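Local coordinates for protein glutamyl-tRNA(Gln) amidotransferase subunit F, mitochondrial (PDB 4N0H) that serves as the GatC-like F subunit of a yeast mitochondrial amidotransferase, contacting its partner chains in a three-chain assembly through a long, extended polypeptide, at residues F13-M16 with N17-R20; G64-I67 with K68-Q71; Y112-L115 with L116-I119. One frame throughout, in Å; residues are numbered along the deposited sequence.

Contact 1 of 3, residues F13-M16 with N17-R20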
ATOM      1  N   PHE C  13      32.763   8.049 -23.636  1.00 32.25           N
ATOM      2  CA  PHE C  13      33.679   9.148 -23.351  1.00 30.88           C
ATOM      3  C   PHE C  13      35.103   8.673 -23.597  1.00 32.37           C
ATOM      4  O   PHE C  13      35.471   7.574 -23.187  1.00 34.53           O
ATOM      5  CB  PHE C  13      33.533   9.645 -21.910  1.00 27.04           C
ATOM      6  CG  PHE C  13      32.240  10.380 -21.638  1.00 25.13           C
ATOM      7  CD1 PHE C  13      31.951  11.571 -22.288  1.00 24.28           C
ATOM      8  CD2 PHE C  13      31.337   9.894 -20.706  1.00 27.84           C
ATOM      9  CE1 PHE C  13      30.768  12.251 -22.036  1.00 24.20           C
ATOM     10  CE2 PHE C  13      30.157  10.573 -20.439  1.00 23.70           C
ATOM     11  CZ  PHE C  13      29.878  11.761 -21.108  1.00 25.19           C
ATOM     12  N   GLU C  14      35.900   9.496 -24.274  1.00 29.37           N
ATOM     13  CA  GLU C  14      37.281   9.136 -24.583  1.00 30.47           C
ATOM     14  C   GLU C  14      38.266   9.607 -23.519  1.00 32.14           C
ATOM     15  O   GLU C  14      39.321   9.011 -23.337  1.00 33.07           O
ATOM     16  CB  GLU C  14      37.689   9.679 -25.958  1.00 38.17           C
ATOM     17  CG  GLU C  14      37.031   8.965 -27.126  1.00 42.11           C
ATOM     18  CD  GLU C  14      37.380   7.485 -27.172  1.00 47.67           C
ATOM     19  OE1 GLU C  14      38.481   7.116 -26.708  1.00 50.69           O
ATOM     20  OE2 GLU C  14      36.550   6.690 -27.661  1.00 46.46           O
ATOM     21  N   ASN C  15      37.928  10.683 -22.820  1.00 27.63           N
ATOM     22  CA  ASN C  15      38.799  11.188 -21.767  1.00 27.32           C
ATOM     23  C   ASN C  15      38.002  11.989 -20.749  1.00 24.82           C
ATOM     24  O   ASN C  15      36.816  12.239 -20.944  1.00 22.32           O
ATOM     25  CB  ASN C  15      39.931  12.038 -22.362  1.00 29.44           C
ATOM     26  CG  ASN C  15      39.412  13.133 -23.275  1.00 31.26           C
ATOM     27  OD1 ASN C  15      38.733  14.058 -22.824  1.00 29.70           O
ATOM     28  ND2 ASN C  15      39.723  13.032 -24.564  1.00 34.25           N
ATOM     29  N   MET C  16      38.655  12.386 -19.661  1.00 28.32           N
ATOM     30  CA  MET C  16      37.971  13.067 -18.569  1.00 30.00           C
ATOM     31  C   MET C  16      37.489  14.466 -18.950  1.00 27.87           C
ATOM     32  O   MET C  16      36.463  14.923 -18.457  1.00 29.77           O
ATOM     33  CB  MET C  16      38.862  13.142 -17.323  1.00 31.49           C
ATOM     34  CG  MET C  16      39.188  11.790 -16.702  1.00 30.16           C
ATOM     35  SD  MET C  16      37.707  10.822 -16.354  1.00 33.86           S
ATOM     36  CE  MET C  16      36.788  11.950 -15.318  1.00 25.52           C
ATOM     37  N   ASN C  17      38.226  15.158 -19.813  1.00 28.16           N
ATOM     38  CA  ASN C  17      37.793  16.501 -20.199  1.00 27.59           C
ATOM     39  C   ASN C  17      36.502  16.503 -21.021  1.00 28.28           C
ATOM     40  O   ASN C  17      35.728  17.454 -20.950  1.00 25.73           O
ATOM     41  CB  ASN C  17      38.914  17.304 -20.870  1.00 24.15           C
ATOM     42  CG  ASN C  17      39.879  17.901 -19.858  1.00 26.66           C
ATOM     43  OD1 ASN C  17      39.654  17.812 -18.652  1.00 26.05           O
ATOM     44  ND2 ASN C  17      40.948  18.524 -20.341  1.00 24.55           N
ATOM     45  N   GLN C  18      36.266  15.432 -21.778  1.00 27.70           N
ATOM     46  CA  GLN C  18      34.995  15.256 -22.483  1.00 28.05           C
ATOM     47  C   GLN C  18      33.839  15.175 -21.495  1.00 26.59           C
ATOM     48  O   GLN C  18      32.731  15.644 -21.771  1.00 24.11           O
ATOM     49  CB  GLN C  18      35.015  13.990 -23.346  1.00 23.88           C
ATOM     50  CG  GLN C  18      35.808  14.129 -24.634  1.00 32.36           C
ATOM     51  CD  GLN C  18      35.633  12.936 -25.558  1.00 40.57           C
ATOM     52  OE1 GLN C  18      35.210  11.861 -25.133  1.00 42.49           O
ATOM     53  NE2 GLN C  18      35.947  13.128 -26.835  1.00 44.45           N
ATOM     54  N   ILE C  19      34.100  14.565 -20.344  1.00 23.98           N
ATOM     55  CA  ILE C  19      33.101  14.490 -19.290  1.00 23.89           C
ATOM     56  C   ILE C  19      32.873  15.868 -18.672  1.00 23.12           C
ATOM     57  O   ILE C  19      31.729  16.274 -18.432  1.00 22.57           O
ATOM     58  CB  ILE C  19      33.502  13.469 -18.207  1.00 21.51           C
ATOM     59  CG1 ILE C  19      33.545  12.065 -18.816  1.00 22.46           C
ATOM     60  CG2 ILE C  19      32.514  13.518 -17.037  1.00 18.83           C
ATOM     61  CD1 ILE C  19      33.852  10.958 -17.823  1.00 24.19           C
ATOM     62  N   ARG C  20      33.961  16.591 -18.427  1.00 20.77           N
ATOM     63  CA  ARG C  20      33.859  17.940 -17.885  1.00 25.41           C
ATOM     64  C   ARG C  20      33.082  18.876 -18.815  1.00 28.77           C
ATOM     65  O   ARG C  20      32.292  19.704 -18.355  1.00 30.31           O
ATOM     66  CB  ARG C  20      35.248  18.510 -17.558  1.00 22.66           C
ATOM     67  CG  ARG C  20      35.881  17.901 -16.304  1.00 19.66           C
ATOM     68  CD  ARG C  20      37.264  18.493 -16.001  1.00 24.67           C
ATOM     69  NE  ARG C  20      37.847  17.877 -14.813  1.00 22.44           N
ATOM     70  CZ  ARG C  20      38.745  16.896 -14.835  1.00 28.69           C
ATOM     71  NH1 ARG C  20      39.198  16.429 -15.991  1.00 28.63           N
ATOM     72  NH2 ARG C  20      39.198  16.394 -13.696  1.00 30.23           N
TER
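The backbone passes from a loop into helix 16-22 at N15, and the first regular turn is closed by R20 N donating to M16 O at 3.0 Å; I19 N adds a weak bond to the same oxygen. N15 is the N-cap residue. Its CG sits between the backbone N and the carbonyl carbon (chi1 53°), which brings OD1 back over the start of the helix to accept from Q18 N at 3.0 Å. Q18 in turn reaches back to the residue before the cap: its side chain runs extended along that of E14, and OE1 accepts from E14 N at 2.6 Å in a nearly straight bond (171°), the donor lying above the amide's carbonyl plane. The first turn is thus held to the loop through two side-chain oxygens. On the apolar side, I19 CG1 lies over one face of the F13 ring, 3.7 Å from its centroid, a CH-pi contact. Y22 meets this ring edge-to-face, while a neighbouring subunit packs on M16 and I19 and hydrogen-bonds to the F13 backbone. M16 folds its bent chain alongside I19, M16 CE touching I19 CD1 at 4.0 Å, and R20 NH1 reaches back to N17 OD1 at 3.0 Å.

Contact 2 of 3, residues G64-I67 with K68-Q71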
ATOM      1  N   GLY C  64     -10.972  24.146  14.734  1.00 60.71           N
ATOM      2  CA  GLY C  64      -9.560  24.430  14.907  1.00 61.27           C
ATOM      3  C   GLY C  64      -8.799  24.390  13.596  1.00 61.32           C
ATOM      4  O   GLY C  64      -7.623  24.748  13.540  1.00 61.97           O
ATOM      5  N   ALA C  65      -9.473  23.955  12.536  1.00 57.36           N
ATOM      6  CA  ALA C  65      -8.847  23.882  11.222  1.00 56.74           C
ATOM      7  C   ALA C  65      -8.767  25.260  10.574  1.00 56.14           C
ATOM      8  O   ALA C  65      -9.755  25.991  10.521  1.00 54.62           O
ATOM      9  CB  ALA C  65      -9.599  22.915  10.324  1.00 53.44           C
ATOM     10  N   ASP C  66      -7.579  25.607  10.089  1.00 54.73           N
ATOM     11  CA  ASP C  66      -7.370  26.864   9.384  1.00 57.58           C
ATOM     12  C   ASP C  66      -7.703  26.663   7.909  1.00 55.04           C
ATOM     13  O   ASP C  66      -6.838  26.292   7.116  1.00 50.45           O
ATOM     14  CB  ASP C  66      -5.917  27.317   9.545  1.00 61.03           C
ATOM     15  CG  ASP C  66      -5.721  28.788   9.227  1.00 65.82           C
ATOM     16  OD1 ASP C  66      -6.485  29.335   8.403  1.00 68.37           O
ATOM     17  OD2 ASP C  66      -4.794  29.398   9.803  1.00 67.15           O
ATOM     18  N   ILE C  67      -8.958  26.918   7.548  1.00 54.16           N
ATOM     19  CA  ILE C  67      -9.464  26.602   6.212  1.00 52.15           C
ATOM     20  C   ILE C  67      -8.711  27.313   5.084  1.00 52.29           C
ATOM     21  O   ILE C  67      -8.354  26.692   4.082  1.00 49.76           O
ATOM     22  CB  ILE C  67     -10.975  26.901   6.091  1.00 47.60           C
ATOM     23  CG1 ILE C  67     -11.753  26.158   7.178  1.00 49.06           C
ATOM     24  CG2 ILE C  67     -11.490  26.509   4.714  1.00 45.13           C
ATOM     25  CD1 ILE C  67     -11.657  24.643   7.074  1.00 48.96           C
ATOM     26  N   LYS C  68      -8.466  28.607   5.254  1.00 51.19           N
ATOM     27  CA  LYS C  68      -7.774  29.388   4.232  1.00 54.40           C
ATOM     28  C   LYS C  68      -6.343  28.894   4.036  1.00 51.95           C
ATOM     29  O   LYS C  68      -5.841  28.836   2.911  1.00 47.52           O
ATOM     30  CB  LYS C  68      -7.771  30.873   4.598  1.00 61.42           C
ATOM     31  CG  LYS C  68      -7.412  31.786   3.439  1.00 69.31           C
ATOM     32  CD  LYS C  68      -8.560  31.893   2.445  1.00 74.21           C
ATOM     33  CE  LYS C  68      -9.612  32.887   2.915  1.00 78.33           C
ATOM     34  NZ  LYS C  68      -9.078  34.276   2.931  1.00 80.71           N
ATOM     35  N   GLU C  69      -5.694  28.536   5.140  1.00 52.82           N
ATOM     36  CA  GLU C  69      -4.330  28.023   5.108  1.00 55.67           C
ATOM     37  C   GLU C  69      -4.252  26.682   4.378  1.00 51.94           C
ATOM     38  O   GLU C  69      -3.306  26.426   3.633  1.00 47.89           O
ATOM     39  CB  GLU C  69      -3.782  27.885   6.531  1.00 62.01           C
ATOM     40  CG  GLU C  69      -2.403  27.257   6.617  1.00 66.45           C
ATOM     41  CD  GLU C  69      -1.838  27.290   8.025  1.00 69.55           C
ATOM     42  OE1 GLU C  69      -2.298  28.127   8.832  1.00 72.55           O
ATOM     43  OE2 GLU C  69      -0.937  26.478   8.325  1.00 68.83           O
ATOM     44  N   ILE C  70      -5.250  25.832   4.599  1.00 48.89           N
ATOM     45  CA  ILE C  70      -5.333  24.557   3.896  1.00 47.12           C
ATOM     46  C   ILE C  70      -5.580  24.788   2.407  1.00 46.53           C
ATOM     47  O   ILE C  70      -4.982  24.124   1.562  1.00 44.63           O
ATOM     48  CB  ILE C  70      -6.436  23.646   4.485  1.00 45.15           C
ATOM     49  CG1 ILE C  70      -6.171  23.379   5.968  1.00 41.38           C
ATOM     50  CG2 ILE C  70      -6.507  22.334   3.725  1.00 41.03           C
ATOM     51  CD1 ILE C  70      -7.214  22.512   6.638  1.00 39.17           C
ATOM     52  N   GLN C  71      -6.457  25.740   2.096  1.00 46.05           N
ATOM     53  CA  GLN C  71      -6.735  26.129   0.714  1.00 48.90           C
ATOM     54  C   GLN C  71      -5.469  26.552  -0.023  1.00 49.61           C
ATOM     55  O   GLN C  71      -5.240  26.144  -1.158  1.00 47.56           O
ATOM     56  CB  GLN C  71      -7.739  27.282   0.667  1.00 47.47           C
ATOM     57  CG  GLN C  71      -9.185  26.882   0.880  1.00 46.76           C
ATOM     58  CD  GLN C  71     -10.109  28.082   0.905  1.00 49.14           C
ATOM     59  OE1 GLN C  71     -10.180  28.803   1.901  1.00 49.22           O
ATOM     60  NE2 GLN C  71     -10.817  28.310  -0.196  1.00 48.08           N
TER
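D66 meets E69 across the first turn of helix 67-81, where D66 is the N-cap residue and the loop arriving from helix 48-57 ends. One side of the turn packs on helix 48-57 and the other carries charge.

The backbone bonds are regular. I70 N donates to D66 O at 3.0 Å, and Q71 N donates to I67 O at 2.9 Å. The capping bond is weaker: D66 OD1 accepts from E69 N at 3.5 Å. It is set up by the first torsion of D66, which places CG opposite the backbone N (chi1 -162°) and brings OD1 toward the amide of E69.

Apolar contact is sparse within the turn. A65 CB approaches I70 CD1 at 4.4 Å, a loose meeting of the residue before the cap with the one four places after it, the positions of a hydrophobic staple. Both continue onto helix 48-57, A65 on L55 and I70 on V51, while I67 rests on A48.

The polar side chain of Q71 crosses obliquely over I67, Q71 OE1 lying 3.9 Å from I67 CG2. Its amide is fixed from elsewhere, since NE2 donates to P46 O, and its side chain also touches V51.

Charge is concentrated on the exposed side. The extended E69 side chain crosses that of D66 at about a right angle, with the carboxylate planes 61° apart. Such crowding of like charge would be expected to raise the proton affinity of one of the pair, and the positive end of the helix dipole probably eases it. The closest carboxylate oxygens, D66 OD2 and E69 OE1, stand 3.0 Å apart.

Contact 3 of 3, residues Y112-L115 with L116-I119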
ATOM      1  N   TYR C 112      -4.745 -24.535 -13.386  1.00 36.75           N
ATOM      2  CA  TYR C 112      -5.601 -25.411 -12.600  1.00 35.74           C
ATOM      3  C   TYR C 112      -4.876 -26.166 -11.485  1.00 40.73           C
ATOM      4  O   TYR C 112      -5.326 -26.152 -10.340  1.00 41.41           O
ATOM      5  CB  TYR C 112      -6.360 -26.386 -13.506  1.00 36.81           C
ATOM      6  CG  TYR C 112      -7.374 -27.225 -12.763  1.00 36.60           C
ATOM      7  CD1 TYR C 112      -7.216 -28.601 -12.648  1.00 39.01           C
ATOM      8  CD2 TYR C 112      -8.481 -26.640 -12.162  1.00 33.48           C
ATOM      9  CE1 TYR C 112      -8.139 -29.369 -11.966  1.00 40.40           C
ATOM     10  CE2 TYR C 112      -9.407 -27.399 -11.472  1.00 34.83           C
ATOM     11  CZ  TYR C 112      -9.232 -28.762 -11.381  1.00 39.68           C
ATOM     12  OH  TYR C 112     -10.149 -29.526 -10.700  1.00 44.06           O
ATOM     13  N   THR C 113      -3.767 -26.828 -11.809  1.00 41.99           N
ATOM     14  CA  THR C 113      -3.048 -27.597 -10.795  1.00 44.04           C
ATOM     15  C   THR C 113      -2.497 -26.691  -9.697  1.00 40.86           C
ATOM     16  O   THR C 113      -2.527 -27.049  -8.524  1.00 44.63           O
ATOM     17  CB  THR C 113      -1.904 -28.455 -11.387  1.00 52.56           C
ATOM     18  OG1 THR C 113      -0.794 -27.618 -11.727  1.00 58.60           O
ATOM     19  CG2 THR C 113      -2.377 -29.215 -12.616  1.00 53.11           C
ATOM     20  N   LYS C 114      -2.006 -25.518 -10.082  1.00 40.66           N
ATOM     21  CA  LYS C 114      -1.514 -24.541  -9.114  1.00 41.53           C
ATOM     22  C   LYS C 114      -2.639 -24.010  -8.235  1.00 39.94           C
ATOM     23  O   LYS C 114      -2.437 -23.767  -7.043  1.00 37.48           O
ATOM     24  CB  LYS C 114      -0.798 -23.387  -9.816  1.00 45.23           C
ATOM     25  CG  LYS C 114       0.502 -23.799 -10.477  1.00 52.02           C
ATOM     26  CD  LYS C 114       1.357 -24.606  -9.517  1.00 58.87           C
ATOM     27  CE  LYS C 114       2.557 -25.213 -10.219  1.00 62.28           C
ATOM     28  NZ  LYS C 114       3.444 -25.932  -9.264  1.00 62.67           N
ATOM     29  N   LEU C 115      -3.818 -23.829  -8.828  1.00 36.62           N
ATOM     30  CA  LEU C 115      -5.012 -23.446  -8.083  1.00 33.93           C
ATOM     31  C   LEU C 115      -5.273 -24.466  -6.981  1.00 34.84           C
ATOM     32  O   LEU C 115      -5.417 -24.109  -5.813  1.00 32.75           O
ATOM     33  CB  LEU C 115      -6.225 -23.382  -9.016  1.00 34.85           C
ATOM     34  CG  LEU C 115      -7.425 -22.478  -8.694  1.00 40.49           C
ATOM     35  CD1 LEU C 115      -8.743 -23.179  -9.019  1.00 37.90           C
ATOM     36  CD2 LEU C 115      -7.424 -21.945  -7.268  1.00 39.81           C
ATOM     37  N   LEU C 116      -5.321 -25.738  -7.364  1.00 36.94           N
ATOM     38  CA  LEU C 116      -5.632 -26.823  -6.439  1.00 39.95           C
ATOM     39  C   LEU C 116      -4.490 -27.130  -5.472  1.00 40.52           C
ATOM     40  O   LEU C 116      -4.729 -27.529  -4.333  1.00 40.31           O
ATOM     41  CB  LEU C 116      -6.023 -28.085  -7.211  1.00 43.60           C
ATOM     42  CG  LEU C 116      -7.521 -28.325  -7.419  1.00 45.57           C
ATOM     43  CD1 LEU C 116      -8.227 -27.075  -7.895  1.00 46.72           C
ATOM     44  CD2 LEU C 116      -7.744 -29.468  -8.395  1.00 47.90           C
ATOM     45  N   GLU C 117      -3.252 -26.959  -5.927  1.00 40.23           N
ATOM     46  CA  GLU C 117      -2.098 -27.169  -5.058  1.00 45.07           C
ATOM     47  C   GLU C 117      -1.999 -26.048  -4.030  1.00 45.15           C
ATOM     48  O   GLU C 117      -1.694 -26.289  -2.862  1.00 49.05           O
ATOM     49  CB  GLU C 117      -0.805 -27.252  -5.869  1.00 51.90           C
ATOM     50  CG  GLU C 117       0.436 -27.470  -5.021  1.00 60.83           C
ATOM     51  CD  GLU C 117       1.662 -27.798  -5.853  1.00 69.30           C
ATOM     52  OE1 GLU C 117       2.020 -26.989  -6.737  1.00 68.85           O
ATOM     53  OE2 GLU C 117       2.263 -28.871  -5.627  1.00 73.78           O
ATOM     54  N   GLY C 118      -2.256 -24.823  -4.476  1.00 37.99           N
ATOM     55  CA  GLY C 118      -2.254 -23.672  -3.591  1.00 38.49           C
ATOM     56  C   GLY C 118      -3.270 -23.844  -2.478  1.00 38.05           C
ATOM     57  O   GLY C 118      -2.958 -23.625  -1.310  1.00 40.05           O
ATOM     58  N   ILE C 119      -4.482 -24.253  -2.848  1.00 35.54           N
ATOM     59  CA  ILE C 119      -5.546 -24.524  -1.887  1.00 37.01           C
ATOM     60  C   ILE C 119      -5.139 -25.577  -0.863  1.00 43.77           C
ATOM     61  O   ILE C 119      -5.322 -25.385   0.340  1.00 45.64           O
ATOM     62  CB  ILE C 119      -6.842 -24.988  -2.594  1.00 37.00           C
ATOM     63  CG1 ILE C 119      -7.485 -23.829  -3.357  1.00 31.84           C
ATOM     64  CG2 ILE C 119      -7.840 -25.561  -1.595  1.00 35.51           C
ATOM     65  CD1 ILE C 119      -8.764 -24.215  -4.078  1.00 28.66           C
TER
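L116 lays both its methyl groups against the outer part of the Y112 ring, one helical turn earlier. CD2 comes within 3.4 Å of Y112 CZ and meets the ring obliquely, while CD1 lies 3.8 Å from Y112 CE2. The ring reaches this place because its CG stands opposite the backbone N (chi1 -174°), the whole side chain then slanting forward along the helix so that its hydroxyl end, rather than its base, does the touching. A second apolar pair extends the patch: L115 and I119 run side by side in the same direction, L115 CD2 and I119 CD1 being 4.1 Å apart. L115 CD1 also brushes L116 CD1, which joins the two pairs into one surface of helix 112-120.

Beneath them the main chain is an unbroken alpha-helix. Four successive i to i+4 bonds link the carbonyls of Y112 to L115 with the amides of L116 to I119, among them E117 N to T113 O at 2.7 Å.

At the polar edge K114 and E117 lie alongside each other and form a salt bridge, K114 NZ to E117 OE1 at 3.1 Å. The lysine chain is bent at chi2 (-49°) and then runs outward, level with its own CA along the helix, to meet OE1 nearly along the C-O axis.

Helix 112-120 follows helix 67-81 in the chain and precedes strand 149-152, but its apolar face is turned to subunit B: L115 and I119 both pack on L65 of that chain, Y112 packs on its G303, and Y112 N donates to its D299.

From the N terminus, the chain passes strand 8-9 and reaches contact 1, where residues 13-16 lead into helix 16-22. Contact 2 comes next, at the entry to helix 67-81 after helix 48-57, and contact 3 lies wholly within the following helix, 112-120. Each spans eight consecutive residues, so none closes a long loop; the three stand in series and neither nest nor cross. They are far apart: the centres lie about 53 to 57 Å from one another, with contacts 2 and 3 on opposite sides of the chain's centre. Contacts 1 and 3 face other subunits, whereas contact 2 joins two helices of the same chain.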